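Local coordinates for M157 (Murid herpesvirus 1, PDB 2NYK), which serves as a viral, MHC class I-like ligand that is recognised by Ly49 receptors on natural killer cells, at residues A[27-32]-A[85-90]; A[36-39]-A[45-48]. The protein carries 1 engineered substitution. All blocks are in the same frame, centred on the assembly; numbering follows the deposited sequence.

Contact 1 (A[27-32]-A[85-90]); sequences VTVTRG and NLLTQS
The guanidinium of Arg31 carries methyl CD2 of Leu87 over one face, 4.0 Å above its plane and shifted toward the rim, and meets the carbonyl O of the same leucine at its edge. Arg31 NH2 donates to Leu87 O at 3.0 Å with an N-H...O angle of 154°. The oxygen lies nearly in the guanidinium plane, whereas NH2 stands well above the plane of the Leu87 carbonyl, 52° out of it, so the bond suits the plane of the arginine and misses that of the carbonyl. A bend at chi2 (-99°) and an extended chi3 send the arginine chain from the strand end to the helix. NH2 is shared with a second carbonyl of the same chain, Leu91 O, so one amino group serves two backbone acceptors at the C-terminal end of helix 71-90, where a positive charge would probably be favourable. Leu87 is the apolar wedge. Leu87 CD1 presses on Val29 CG1 at 3.5 Å, tighter than usual for two carbons, and the same methyl reaches Val29 O at 4.0 Å, while CD2 serves the arginine. The side chain of Val29 passes that of Leu87 in the opposite direction. The valine also touches Asn84 and Lys80, about one and two turns before Leu87, and Leu87 packs on Thr94. This is helix-on-sheet packing as in the MHC class I-like platform, the end of helix 71-90 resting on the end of strand 21-30.

Contact 2 (A[36-39]-A[45-48]); sequences KRTI and RPVV
Ile39 and Val48 form the tight part of this contact, an antiparallel hydrogen-bonded pair whose side chains lie side by side and point the same way. Their CB atoms are 4.0 Å apart, and with CG1 of Ile39 anti to the carbonyl carbon (chi1 -62°), Ile39 CD1 comes within 4.2 Å of Val48 CB. Ile39 also reaches Glu72 and Leu76 of helix 71-90, while Val48 touches Trp164 of helix 157-173. Ile39 N donates to Val48 O at 2.9 Å, and that oxygen also receives a CA-H...O contact from Thr38 CA at 3.1 Å. The return side is doubled: Ile39 O accepts from Val47 N at 2.8 Å and from Val48 N at 3.2 Å, all three N-H...O bonds lying in the plane of their acceptor carbonyl. Two residues facing one make a classic beta bulge, with the chain turning a corner at Val47, whose CG2 lies 3.5 Å from Ile39 O. Pro46 CA still makes a CA-H...O contact with Ile39 O, but its ring fits loosely: Pro46 CB approaches Thr38 CB no closer than 4.1 Å. Arg45 starts away from 36-39, and its NH1 is held by a salt bridge to Asp220 and a hydrogen bond to Gln227; Lys36 is exposed. The chemistry implies that the backbone fixes the register here: one carbonyl gripped by two amides locks the bulge, Ile39 and Val48 pack together on the face against helices 71-90 and 157-173, and Arg45 finds its partners away from the strand pairing.

Contacts 1 and 2 share one seven-stranded antiparallel sheet through the adjacent strands 21-30 and 35-41, their centres 19 Å apart; in contact 1 the second partner is a helix. Thr28 N lies 2.9 Å from Lys36 O, a probable hydrogen bond of that strand pair, and Val27 CG2 packs on Arg37 CG at 3.7 Å. Helix 71-90 spans both: its C-terminal end rests on 27-32, while its earlier residues cover Ile39 of 36-39. Contact 1 is peripheral, about 24 Å from the centre of the chain, whereas contact 2 is buried about 7 Å from it. Along the chain, the 36-39/45-48 hairpin falls between the two segments of contact 1.

Contact 1 (A[27-32]-A[85-90])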
ATOM      1  N   VAL A  27      10.492   5.337   4.888  1.00 22.80           N
ATOM      2  CA  VAL A  27      11.717   4.727   5.370  1.00 24.55           C
ATOM      3  C   VAL A  27      11.745   4.812   6.884  1.00 26.48           C
ATOM      4  O   VAL A  27      11.457   5.862   7.460  1.00 26.06           O
ATOM      5  CB  VAL A  27      13.001   5.411   4.805  1.00 24.34           C
ATOM      6  CG1 VAL A  27      14.255   4.751   5.374  1.00 26.04           C
ATOM      7  CG2 VAL A  27      13.023   5.336   3.284  1.00 24.65           C
ATOM      8  N   THR A  28      12.085   3.687   7.509  1.00 27.90           N
ATOM      9  CA  THR A  28      12.225   3.601   8.948  1.00 30.63           C
ATOM     10  C   THR A  28      13.640   3.133   9.269  1.00 32.10           C
ATOM     11  O   THR A  28      14.145   2.186   8.658  1.00 31.78           O
ATOM     12  CB  THR A  28      11.194   2.631   9.555  1.00 31.53           C
ATOM     13  OG1 THR A  28       9.873   3.097   9.249  1.00 32.64           O
ATOM     14  CG2 THR A  28      11.362   2.550  11.052  1.00 32.43           C
ATOM     15  N   VAL A  29      14.288   3.838  10.188  1.00 33.99           N
ATOM     16  CA  VAL A  29      15.606   3.463  10.686  1.00 36.49           C
ATOM     17  C   VAL A  29      15.525   3.334  12.220  1.00 38.18           C
ATOM     18  O   VAL A  29      14.984   4.208  12.892  1.00 37.34           O
ATOM     19  CB  VAL A  29      16.666   4.510  10.266  1.00 36.36           C
ATOM     20  CG1 VAL A  29      17.942   4.335  11.047  1.00 37.75           C
ATOM     21  CG2 VAL A  29      16.955   4.417   8.769  1.00 36.12           C
ATOM     22  N   THR A  30      16.033   2.230  12.760  1.00 40.55           N
ATOM     23  CA  THR A  30      16.014   2.005  14.214  1.00 43.15           C
ATOM     24  C   THR A  30      17.434   1.805  14.723  1.00 44.10           C
ATOM     25  O   THR A  30      18.272   1.263  14.004  1.00 44.51           O
ATOM     26  CB  THR A  30      15.139   0.776  14.619  1.00 43.36           C
ATOM     27  OG1 THR A  30      13.852   0.859  14.001  1.00 44.28           O
ATOM     28  CG2 THR A  30      14.945   0.698  16.140  1.00 44.47           C
ATOM     29  N   ARG A  31      17.702   2.269  15.947  1.00 45.58           N
ATOM     30  CA  ARG A  31      18.953   1.941  16.663  1.00 46.82           C
ATOM     31  C   ARG A  31      19.033   0.436  16.895  1.00 47.22           C
ATOM     32  O   ARG A  31      18.141  -0.153  17.534  1.00 47.56           O
ATOM     33  CB  ARG A  31      19.023   2.672  18.011  1.00 46.94           C
ATOM     34  CG  ARG A  31      19.190   4.176  17.903  1.00 47.96           C
ATOM     35  CD  ARG A  31      20.656   4.613  18.092  1.00 49.66           C
ATOM     36  NE  ARG A  31      20.799   6.063  17.929  1.00 49.62           N
ATOM     37  CZ  ARG A  31      20.125   6.975  18.637  1.00 49.56           C
ATOM     38  NH1 ARG A  31      19.242   6.594  19.557  1.00 50.41           N
ATOM     39  NH2 ARG A  31      20.320   8.266  18.413  1.00 48.47           N
ATOM     40  N   GLY A  32      20.094  -0.184  16.359  1.00 47.66           N
ATOM     41  CA  GLY A  32      20.197  -1.641  16.388  1.00 48.06           C
ATOM     42  C   GLY A  32      20.156  -2.239  14.992  1.00 48.18           C
ATOM     43  O   GLY A  32      20.032  -3.458  14.832  1.00 48.47           O
ATOM     44  N   ASN A  85      22.121   9.468   9.581  1.00 52.32           N
ATOM     45  CA  ASN A  85      22.872  10.640  10.011  1.00 53.73           C
ATOM     46  C   ASN A  85      22.215  11.367  11.165  1.00 54.17           C
ATOM     47  O   ASN A  85      22.891  11.743  12.115  1.00 54.62           O
ATOM     48  CB  ASN A  85      23.085  11.614   8.852  1.00 54.06           C
ATOM     49  CG  ASN A  85      24.310  11.280   8.031  1.00 56.03           C
ATOM     50  OD1 ASN A  85      24.525  10.115   7.649  1.00 58.10           O
ATOM     51  ND2 ASN A  85      25.123  12.305   7.746  1.00 57.49           N
ATOM     52  N   LEU A  86      20.900  11.556  11.079  1.00 54.58           N
ATOM     53  CA  LEU A  86      20.145  12.228  12.127  1.00 55.18           C
ATOM     54  C   LEU A  86      20.237  11.503  13.465  1.00 55.56           C
ATOM     55  O   LEU A  86      20.379  12.139  14.510  1.00 55.68           O
ATOM     56  CB  LEU A  86      18.679  12.402  11.719  1.00 55.06           C
ATOM     57  CG  LEU A  86      18.391  13.482  10.664  1.00 55.71           C
ATOM     58  CD1 LEU A  86      16.983  13.275  10.069  1.00 55.45           C
ATOM     59  CD2 LEU A  86      18.579  14.902  11.254  1.00 56.19           C
ATOM     60  N   LEU A  87      20.150  10.173  13.424  1.00 56.20           N
ATOM     61  CA  LEU A  87      20.282   9.359  14.627  1.00 56.79           C
ATOM     62  C   LEU A  87      21.682   9.507  15.219  1.00 57.54           C
ATOM     63  O   LEU A  87      21.826   9.951  16.370  1.00 57.72           O
ATOM     64  CB  LEU A  87      19.957   7.888  14.349  1.00 56.38           C
ATOM     65  CG  LEU A  87      18.487   7.473  14.203  1.00 55.77           C
ATOM     66  CD1 LEU A  87      18.404   5.974  14.073  1.00 55.32           C
ATOM     67  CD2 LEU A  87      17.648   7.928  15.385  1.00 55.44           C
ATOM     68  N   THR A  88      22.697   9.161  14.413  1.00 58.51           N
ATOM     69  CA  THR A  88      24.111   9.251  14.808  1.00 59.43           C
ATOM     70  C   THR A  88      24.514  10.661  15.255  1.00 59.89           C
ATOM     71  O   THR A  88      25.162  10.825  16.295  1.00 60.17           O
ATOM     72  CB  THR A  88      25.048   8.764  13.668  1.00 59.42           C
ATOM     73  OG1 THR A  88      24.628   7.463  13.229  1.00 59.54           O
ATOM     74  CG2 THR A  88      26.497   8.687  14.141  1.00 59.63           C
ATOM     75  N   GLN A  89      24.110  11.669  14.481  1.00 60.47           N
ATOM     76  CA  GLN A  89      24.471  13.055  14.766  1.00 60.90           C
ATOM     77  C   GLN A  89      23.799  13.617  16.019  1.00 61.27           C
ATOM     78  O   GLN A  89      24.504  13.984  16.967  1.00 61.44           O
ATOM     79  CB  GLN A  89      24.206  13.955  13.555  1.00 61.02           C
ATOM     80  N   SER A  90      22.453  13.679  16.034  1.00 61.51           N
ATOM     81  CA  SER A  90      21.778  14.448  17.104  1.00 61.80           C
ATOM     82  C   SER A  90      20.324  14.070  17.388  1.00 61.70           C
ATOM     83  O   SER A  90      19.447  14.948  17.407  1.00 61.82           O
ATOM     84  CB  SER A  90      21.852  15.964  16.793  1.00 62.05           C
ATOM     85  OG  SER A  90      20.969  16.290  15.712  1.00 62.30           O
TER

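Contact 2 (A[36-39]-A[45-48])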
ATOM      1  N   LYS A  36      13.840  -0.323   7.126  1.00 35.44           N
ATOM      2  CA  LYS A  36      12.860  -0.764   6.161  1.00 33.05           C
ATOM      3  C   LYS A  36      12.503   0.388   5.232  1.00 30.52           C
ATOM      4  O   LYS A  36      12.290   1.507   5.678  1.00 28.80           O
ATOM      5  CB  LYS A  36      11.602  -1.301   6.871  1.00 33.22           C
ATOM      6  CG  LYS A  36      10.565  -1.903   5.924  1.00 35.88           C
ATOM      7  CD  LYS A  36       9.291  -2.335   6.668  1.00 40.26           C
ATOM      8  CE  LYS A  36       9.437  -3.755   7.245  1.00 44.18           C
ATOM      9  NZ  LYS A  36       8.230  -4.235   8.015  1.00 46.52           N
ATOM     10  N   ARG A  37      12.450   0.083   3.943  1.00 28.19           N
ATOM     11  CA  ARG A  37      12.050   1.030   2.900  1.00 27.10           C
ATOM     12  C   ARG A  37      10.886   0.414   2.155  1.00 26.09           C
ATOM     13  O   ARG A  37      10.929  -0.772   1.813  1.00 25.02           O
ATOM     14  CB  ARG A  37      13.202   1.256   1.908  1.00 26.59           C
ATOM     15  CG  ARG A  37      14.376   2.037   2.466  1.00 27.37           C
ATOM     16  CD  ARG A  37      15.613   1.760   1.631  1.00 29.79           C
ATOM     17  NE  ARG A  37      16.204   0.461   1.943  1.00 30.71           N
ATOM     18  CZ  ARG A  37      17.075  -0.192   1.173  1.00 32.85           C
ATOM     19  NH1 ARG A  37      17.458   0.303  -0.010  1.00 32.54           N
ATOM     20  NH2 ARG A  37      17.563  -1.349   1.591  1.00 31.28           N
ATOM     21  N   THR A  38       9.864   1.214   1.870  1.00 25.00           N
ATOM     22  CA  THR A  38       8.677   0.706   1.185  1.00 24.97           C
ATOM     23  C   THR A  38       8.087   1.706   0.203  1.00 24.00           C
ATOM     24  O   THR A  38       8.280   2.922   0.325  1.00 22.57           O
ATOM     25  CB  THR A  38       7.531   0.301   2.160  1.00 25.55           C
ATOM     26  OG1 THR A  38       7.035   1.465   2.824  1.00 25.90           O
ATOM     27  CG2 THR A  38       7.992  -0.709   3.186  1.00 26.03           C
ATOM     28  N   ILE A  39       7.373   1.177  -0.777  1.00 23.06           N
ATOM     29  CA  ILE A  39       6.649   2.007  -1.724  1.00 23.20           C
ATOM     30  C   ILE A  39       5.243   1.451  -1.759  1.00 22.75           C
ATOM     31  O   ILE A  39       5.065   0.235  -1.880  1.00 21.07           O
ATOM     32  CB  ILE A  39       7.245   1.952  -3.142  1.00 23.25           C
ATOM     33  CG1 ILE A  39       8.688   2.472  -3.174  1.00 23.04           C
ATOM     34  CG2 ILE A  39       6.370   2.792  -4.136  1.00 23.87           C
ATOM     35  CD1 ILE A  39       9.319   2.235  -4.505  1.00 19.32           C
ATOM     36  N   ARG A  45      -1.644  -0.772   0.554  1.00 22.36           N
ATOM     37  CA  ARG A  45      -0.551  -1.509   1.190  1.00 22.17           C
ATOM     38  C   ARG A  45       0.699  -1.384   0.332  1.00 20.59           C
ATOM     39  O   ARG A  45       0.608  -1.039  -0.838  1.00 20.85           O
ATOM     40  CB  ARG A  45      -0.905  -3.006   1.308  1.00 23.30           C
ATOM     41  CG  ARG A  45      -2.386  -3.316   1.583  1.00 27.65           C
ATOM     42  CD  ARG A  45      -2.884  -2.887   2.969  1.00 31.40           C
ATOM     43  NE  ARG A  45      -2.113  -3.495   4.064  1.00 34.97           N
ATOM     44  CZ  ARG A  45      -2.336  -4.691   4.631  1.00 38.25           C
ATOM     45  NH1 ARG A  45      -3.328  -5.504   4.240  1.00 36.66           N
ATOM     46  NH2 ARG A  45      -1.529  -5.088   5.618  1.00 38.40           N
ATOM     47  N   PRO A  46       1.879  -1.626   0.915  1.00 20.28           N
ATOM     48  CA  PRO A  46       3.086  -1.550   0.126  1.00 21.35           C
ATOM     49  C   PRO A  46       3.152  -2.577  -0.991  1.00 20.74           C
ATOM     50  O   PRO A  46       2.730  -3.732  -0.837  1.00 21.33           O
ATOM     51  CB  PRO A  46       4.200  -1.806   1.145  1.00 21.02           C
ATOM     52  CG  PRO A  46       3.596  -1.316   2.472  1.00 22.11           C
ATOM     53  CD  PRO A  46       2.168  -1.835   2.351  1.00 21.89           C
ATOM     54  N   VAL A  47       3.694  -2.142  -2.110  1.00 20.39           N
ATOM     55  CA  VAL A  47       3.871  -3.043  -3.266  1.00 20.99           C
ATOM     56  C   VAL A  47       5.363  -3.327  -3.542  1.00 21.63           C
ATOM     57  O   VAL A  47       5.714  -4.171  -4.388  1.00 21.41           O
ATOM     58  CB  VAL A  47       3.159  -2.489  -4.518  1.00 20.65           C
ATOM     59  CG1 VAL A  47       1.629  -2.539  -4.315  1.00 16.02           C
ATOM     60  CG2 VAL A  47       3.628  -1.093  -4.836  1.00 20.78           C
ATOM     61  N   VAL A  48       6.226  -2.622  -2.811  1.00 22.17           N
ATOM     62  CA  VAL A  48       7.688  -2.830  -2.863  1.00 22.68           C
ATOM     63  C   VAL A  48       8.238  -2.662  -1.457  1.00 24.19           C
ATOM     64  O   VAL A  48       7.986  -1.630  -0.805  1.00 23.45           O
ATOM     65  CB  VAL A  48       8.410  -1.794  -3.799  1.00 23.19           C
ATOM     66  CG1 VAL A  48       9.943  -2.106  -3.852  1.00 22.85           C
ATOM     67  CG2 VAL A  48       7.837  -1.820  -5.203  1.00 21.24           C
TER